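PDB 3E38: two-domain protein containing predicted PHP-like metal-dependent phosphoesterase from Bacteroides vulgatus ATCC 8482, which binds zinc ions in a PHP-like domain and is probably a metal-dependent phosphoesterase, perhaps acting as an exonuclease on nucleic acids. Local coordinates for residues L243-F254 against N328-Y339. Sequence-based numbering, arbitrary orientation.
Sequences LIGREDLLRPFF and NFIVAPDKGLKY
Leu243 and Ile244 run parallel to Phe329 and Ile330 as a short ladder of two bridges, Leu243 with Phe329 and Ile244 with Ile330. Leu243 N donates to Asn328 O, and Leu243 O accepts from Ile330 N at 2.8 Å. Gly245 N then donates to Ile330 O, nearly straight at 171°. Beyond the ladder, helix 247-254 crosses strand 335-339 at -54°, with 9.0 Å between axes. A water bridges Glu247 N and Val331 O where the helix begins.

Phe329 lies at the centre of the apolar layer. Leu243 CD2 sits over one face of the Phe329 ring in a CH-pi contact, 4.2 Å from the centroid. Leu250 CD2 packs on Phe329 CB, and Phe253 CD2 meets Phe329 CE2. Phe254 has CG anti to the backbone N (chi1 177°), which sends its ring out between Phe329 and Tyr339. Its edge points at the face of each. The pair with Phe329 is offset, while the Phe254 and Tyr339 centroids are 4.9 Å apart. Leu337 CD2 fills in against Phe254 CB at 3.7 Å.

Arg251 reaches the strand through its guanidinium group. Its chain bends at chi3, and Arg251 NH1 and NH2 both donate to Lys338 O, at 2.8 Å and 2.9 Å. Leu337 CD1 lies over one guanidinium face, 3.5 Å from Arg251 NH2. Glu247 OE2 forms a salt bridge with Arg251 NH2. A leucine in place of Arg251 would probably leave the Glu247 carboxylate without its positive mate and Lys338 O without both side-chain donors.

The contact joins the PHP-like part to the Ig-like domain. Strand 242-244 pairs with strand 235-239 of the large mixed sheet, so the parallel ladder carries that pairing across to the C-terminal domain. Backbone bonds, a largely buried aromatic cluster and the Arg251-Glu247 salt bridge together suggest a firm interdomain joint, away from the zinc sites.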
loop_
_atom_site.group_PDB
_atom_site.type_symbol
_atom_site.label_atom_id
_atom_site.label_comp_id
_atom_site.label_asym_id
_atom_site.label_seq_id
_atom_site.Cartn_x
_atom_site.Cartn_y
_atom_site.Cartn_z
ATOM N N LEU B 243 -9.721 -11.386 18.160
ATOM C CA LEU B 243 -11.041 -11.947 17.966
ATOM C C LEU B 243 -11.446 -12.314 19.367
ATOM O O LEU B 243 -10.755 -13.039 20.066
ATOM C CB LEU B 243 -11.065 -13.137 17.008
ATOM C CG LEU B 243 -12.467 -13.629 16.631
ATOM C CD1 LEU B 243 -13.138 -12.625 15.676
ATOM C CD2 LEU B 243 -12.400 -14.987 15.987
ATOM N N ILE B 244 -12.548 -11.725 19.797
ATOM C CA ILE B 244 -13.013 -11.854 21.163
ATOM C C ILE B 244 -14.333 -12.596 21.275
ATOM O O ILE B 244 -15.313 -12.260 20.623
ATOM C CB ILE B 244 -13.165 -10.445 21.753
ATOM C CG1 ILE B 244 -11.864 -9.658 21.498
ATOM C CG2 ILE B 244 -13.556 -10.519 23.254
ATOM C CD1 ILE B 244 -12.029 -8.182 21.229
ATOM N N GLY B 245 -14.341 -13.613 22.119
ATOM C CA GLY B 245 -15.550 -14.402 22.325
ATOM C C GLY B 245 -15.441 -15.566 23.295
ATOM O O GLY B 245 -14.408 -15.820 23.882
ATOM N N ARG B 246 -16.542 -16.278 23.468
ATOM C CA ARG B 246 -16.534 -17.441 24.346
ATOM C C ARG B 246 -15.758 -18.582 23.703
ATOM O O ARG B 246 -15.807 -18.857 22.500
ATOM C CB ARG B 246 -17.939 -17.874 24.760
ATOM C CG ARG B 246 -18.578 -16.915 25.735
ATOM C CD ARG B 246 -19.884 -17.438 26.335
ATOM N NE ARG B 246 -20.528 -16.381 27.121
ATOM C CZ ARG B 246 -21.042 -15.272 26.591
ATOM N NH1 ARG B 246 -20.953 -15.042 25.278
ATOM N NH2 ARG B 246 -21.578 -14.361 27.367
ATOM N N GLU B 247 -14.997 -19.205 24.566
ATOM C CA GLU B 247 -14.144 -20.320 24.208
ATOM C C GLU B 247 -14.865 -21.411 23.436
ATOM O O GLU B 247 -14.304 -22.034 22.548
ATOM C CB GLU B 247 -13.577 -20.947 25.477
ATOM C CG GLU B 247 -12.848 -22.201 25.160
ATOM C CD GLU B 247 -12.379 -22.911 26.368
ATOM O OE1 GLU B 247 -12.790 -22.530 27.480
ATOM O OE2 GLU B 247 -11.605 -23.860 26.199
ATOM N N ASP B 248 -16.106 -21.654 23.832
ATOM C CA ASP B 248 -16.925 -22.703 23.225
ATOM C C ASP B 248 -17.257 -22.366 21.783
ATOM O O ASP B 248 -17.744 -23.182 21.030
ATOM C CB ASP B 248 -18.207 -22.949 24.007
ATOM C CG ASP B 248 -19.152 -21.770 23.954
ATOM O OD1 ASP B 248 -19.007 -20.897 23.062
ATOM O OD2 ASP B 248 -20.036 -21.724 24.802
ATOM N N LEU B 249 -16.974 -21.135 21.425
ATOM C CA LEU B 249 -17.170 -20.660 20.065
ATOM C C LEU B 249 -15.816 -20.474 19.368
ATOM O O LEU B 249 -15.658 -20.855 18.204
ATOM C CB LEU B 249 -17.960 -19.355 20.048
ATOM C CG LEU B 249 -19.476 -19.453 20.236
ATOM C CD1 LEU B 249 -20.062 -18.070 20.170
ATOM C CD2 LEU B 249 -20.074 -20.379 19.174
ATOM N N LEU B 250 -14.850 -19.916 20.099
ATOM C CA LEU B 250 -13.513 -19.615 19.528
ATOM C C LEU B 250 -12.732 -20.889 19.255
ATOM O O LEU B 250 -12.034 -21.019 18.251
ATOM C CB LEU B 250 -12.697 -18.636 20.394
ATOM C CG LEU B 250 -12.718 -17.186 19.862
ATOM C CD1 LEU B 250 -14.106 -16.681 19.446
ATOM C CD2 LEU B 250 -12.016 -16.215 20.854
ATOM N N ARG B 251 -12.906 -21.853 20.140
ATOM C CA ARG B 251 -12.193 -23.108 19.989
ATOM C C ARG B 251 -12.547 -23.754 18.654
ATOM O O ARG B 251 -11.663 -24.026 17.860
ATOM C CB ARG B 251 -12.472 -24.082 21.147
ATOM C CG ARG B 251 -11.903 -25.470 20.929
ATOM C CD ARG B 251 -12.050 -26.312 22.214
ATOM N NE ARG B 251 -11.543 -25.545 23.352
ATOM C CZ ARG B 251 -10.241 -25.371 23.611
ATOM N NH1 ARG B 251 -9.347 -25.937 22.825
ATOM N NH2 ARG B 251 -9.827 -24.643 24.649
ATOM N N PRO B 252 -13.842 -24.007 18.400
ATOM C CA PRO B 252 -14.153 -24.640 17.127
ATOM C C PRO B 252 -13.866 -23.778 15.917
ATOM O O PRO B 252 -13.722 -24.301 14.807
ATOM C CB PRO B 252 -15.674 -24.885 17.209
ATOM C CG PRO B 252 -16.162 -24.022 18.340
ATOM C CD PRO B 252 -15.001 -24.029 19.304
ATOM N N PHE B 253 -13.792 -22.475 16.146
ATOM C CA PHE B 253 -13.566 -21.480 15.039
ATOM C C PHE B 253 -12.112 -21.571 14.634
ATOM O O PHE B 253 -11.758 -21.638 13.461
ATOM C CB PHE B 253 -13.971 -20.064 15.485
ATOM C CG PHE B 253 -13.889 -19.023 14.411
ATOM C CD1 PHE B 253 -14.851 -18.953 13.407
ATOM C CD2 PHE B 253 -12.870 -18.081 14.414
ATOM C CE1 PHE B 253 -14.785 -17.981 12.410
ATOM C CE2 PHE B 253 -12.799 -17.108 13.407
ATOM C CZ PHE B 253 -13.763 -17.065 12.406
ATOM N N PHE B 254 -11.265 -21.670 15.639
ATOM C CA PHE B 254 -9.831 -21.773 15.394
ATOM C C PHE B 254 -9.538 -23.016 14.626
ATOM O O PHE B 254 -8.701 -23.038 13.758
ATOM C CB PHE B 254 -9.022 -21.813 16.683
ATOM C CG PHE B 254 -7.540 -21.984 16.442
ATOM C CD1 PHE B 254 -6.784 -20.938 15.944
ATOM C CD2 PHE B 254 -6.901 -23.189 16.716
ATOM C CE1 PHE B 254 -5.425 -21.080 15.721
ATOM C CE2 PHE B 254 -5.513 -23.329 16.487
ATOM C CZ PHE B 254 -4.793 -22.282 16.006
ATOM N N ASN B 328 -4.243 -14.163 20.428
ATOM C CA ASN B 328 -5.125 -13.106 19.936
ATOM C C ASN B 328 -6.583 -13.561 19.797
ATOM O O ASN B 328 -7.412 -12.869 19.244
ATOM C CB ASN B 328 -4.605 -12.481 18.628
ATOM C CG ASN B 328 -4.521 -13.450 17.492
ATOM O OD1 ASN B 328 -4.113 -14.571 17.687
ATOM N ND2 ASN B 328 -4.816 -12.983 16.250
ATOM N N PHE B 329 -6.857 -14.757 20.290
ATOM C CA PHE B 329 -8.234 -15.295 20.387
ATOM C C PHE B 329 -8.603 -15.200 21.842
ATOM O O PHE B 329 -8.402 -16.143 22.628
ATOM C CB PHE B 329 -8.336 -16.722 19.894
ATOM C CG PHE B 329 -8.599 -16.830 18.394
ATOM C CD1 PHE B 329 -8.202 -15.827 17.534
ATOM C CD2 PHE B 329 -9.218 -17.951 17.867
ATOM C CE1 PHE B 329 -8.434 -15.935 16.189
ATOM C CE2 PHE B 329 -9.457 -18.061 16.513
ATOM C CZ PHE B 329 -9.062 -17.061 15.676
ATOM N N ILE B 330 -9.161 -14.043 22.191
ATOM C CA ILE B 330 -9.454 -13.697 23.590
ATOM C C ILE B 330 -10.736 -14.314 24.111
ATOM O O ILE B 330 -11.826 -13.986 23.643
ATOM C CB ILE B 330 -9.506 -12.196 23.794
ATOM C CG1 ILE B 330 -8.244 -11.526 23.211
ATOM C CG2 ILE B 330 -9.682 -11.911 25.288
ATOM C CD1 ILE B 330 -6.893 -11.981 23.867
ATOM N N VAL B 331 -10.574 -15.189 25.109
ATOM C CA VAL B 331 -11.684 -15.946 25.679
ATOM C C VAL B 331 -12.113 -15.379 27.044
ATOM O O VAL B 331 -13.201 -15.651 27.575
ATOM C CB VAL B 331 -11.342 -17.490 25.720
ATOM C CG1 VAL B 331 -10.973 -18.004 24.285
ATOM C CG2 VAL B 331 -10.230 -17.852 26.778
ATOM N N ALA B 332 -11.223 -14.567 27.572
ATOM C CA ALA B 332 -11.398 -13.836 28.831
ATOM C C ALA B 332 -10.389 -12.684 28.851
ATOM O O ALA B 332 -9.384 -12.728 28.146
ATOM C CB ALA B 332 -11.193 -14.745 30.070
ATOM N N PRO B 333 -10.658 -11.639 29.632
ATOM C CA PRO B 333 -9.631 -10.620 29.706
ATOM C C PRO B 333 -8.255 -11.232 29.928
ATOM O O PRO B 333 -8.071 -12.102 30.792
ATOM C CB PRO B 333 -10.025 -9.815 30.968
ATOM C CG PRO B 333 -11.438 -10.043 31.161
ATOM C CD PRO B 333 -11.702 -11.451 30.654
ATOM N N ASP B 334 -7.297 -10.790 29.136
ATOM C CA ASP B 334 -5.915 -11.211 29.343
ATOM C C ASP B 334 -5.714 -12.697 29.253
ATOM O O ASP B 334 -4.702 -13.209 29.722
ATOM C CB ASP B 334 -5.411 -10.758 30.734
ATOM C CG ASP B 334 -5.130 -9.260 30.797
ATOM O OD1 ASP B 334 -4.657 -8.683 29.778
ATOM O OD2 ASP B 334 -5.367 -8.662 31.870
ATOM N N LYS B 335 -6.678 -13.386 28.679
ATOM C CA LYS B 335 -6.570 -14.842 28.534
ATOM C C LYS B 335 -6.917 -15.256 27.123
ATOM O O LYS B 335 -8.036 -15.056 26.671
ATOM C CB LYS B 335 -7.465 -15.595 29.565
ATOM C CG LYS B 335 -6.873 -15.676 30.984
ATOM C CD LYS B 335 -7.777 -16.448 31.970
ATOM N N GLY B 336 -5.930 -15.826 26.439
ATOM C CA GLY B 336 -6.093 -16.362 25.069
ATOM C C GLY B 336 -6.488 -17.837 25.046
ATOM O O GLY B 336 -6.336 -18.572 26.021
ATOM N N LEU B 337 -7.045 -18.242 23.919
ATOM C CA LEU B 337 -7.489 -19.624 23.705
ATOM C C LEU B 337 -6.367 -20.630 23.860
ATOM O O LEU B 337 -5.293 -20.453 23.322
ATOM C CB LEU B 337 -8.070 -19.766 22.293
ATOM C CG LEU B 337 -8.437 -21.170 21.827
ATOM C CD1 LEU B 337 -9.586 -21.747 22.689
ATOM C CD2 LEU B 337 -8.759 -21.163 20.317
ATOM N N LYS B 338 -6.646 -21.700 24.589
ATOM C CA LYS B 338 -5.705 -22.801 24.757
ATOM C C LYS B 338 -6.037 -23.924 23.786
ATOM O O LYS B 338 -7.168 -24.350 23.627
ATOM C CB LYS B 338 -5.709 -23.326 26.194
ATOM C CG LYS B 338 -5.495 -22.216 27.235
ATOM C CD LYS B 338 -4.236 -21.398 26.966
ATOM C CE LYS B 338 -4.033 -20.282 28.026
ATOM N NZ LYS B 338 -5.031 -19.128 27.961
ATOM N N TYR B 339 -5.013 -24.412 23.135
ATOM C CA TYR B 339 -5.189 -25.431 22.122
ATOM C C TYR B 339 -4.091 -26.431 22.179
ATOM O O TYR B 339 -2.973 -26.140 22.581
ATOM C CB TYR B 339 -5.208 -24.774 20.722
ATOM C CG TYR B 339 -5.926 -25.580 19.678
ATOM C CD1 TYR B 339 -5.275 -26.568 18.942
ATOM C CD2 TYR B 339 -7.282 -25.361 19.441
ATOM C CE1 TYR B 339 -5.966 -27.310 17.979
ATOM C CE2 TYR B 339 -7.984 -26.096 18.496
ATOM C CZ TYR B 339 -7.335 -27.063 17.765
ATOM O OH TYR B 339 -8.068 -27.760 16.815
HETATM O O HOH W 1 -9.048 -21.838 26.350
HETATM O O HOH W 2 -14.773 -18.030 27.154
#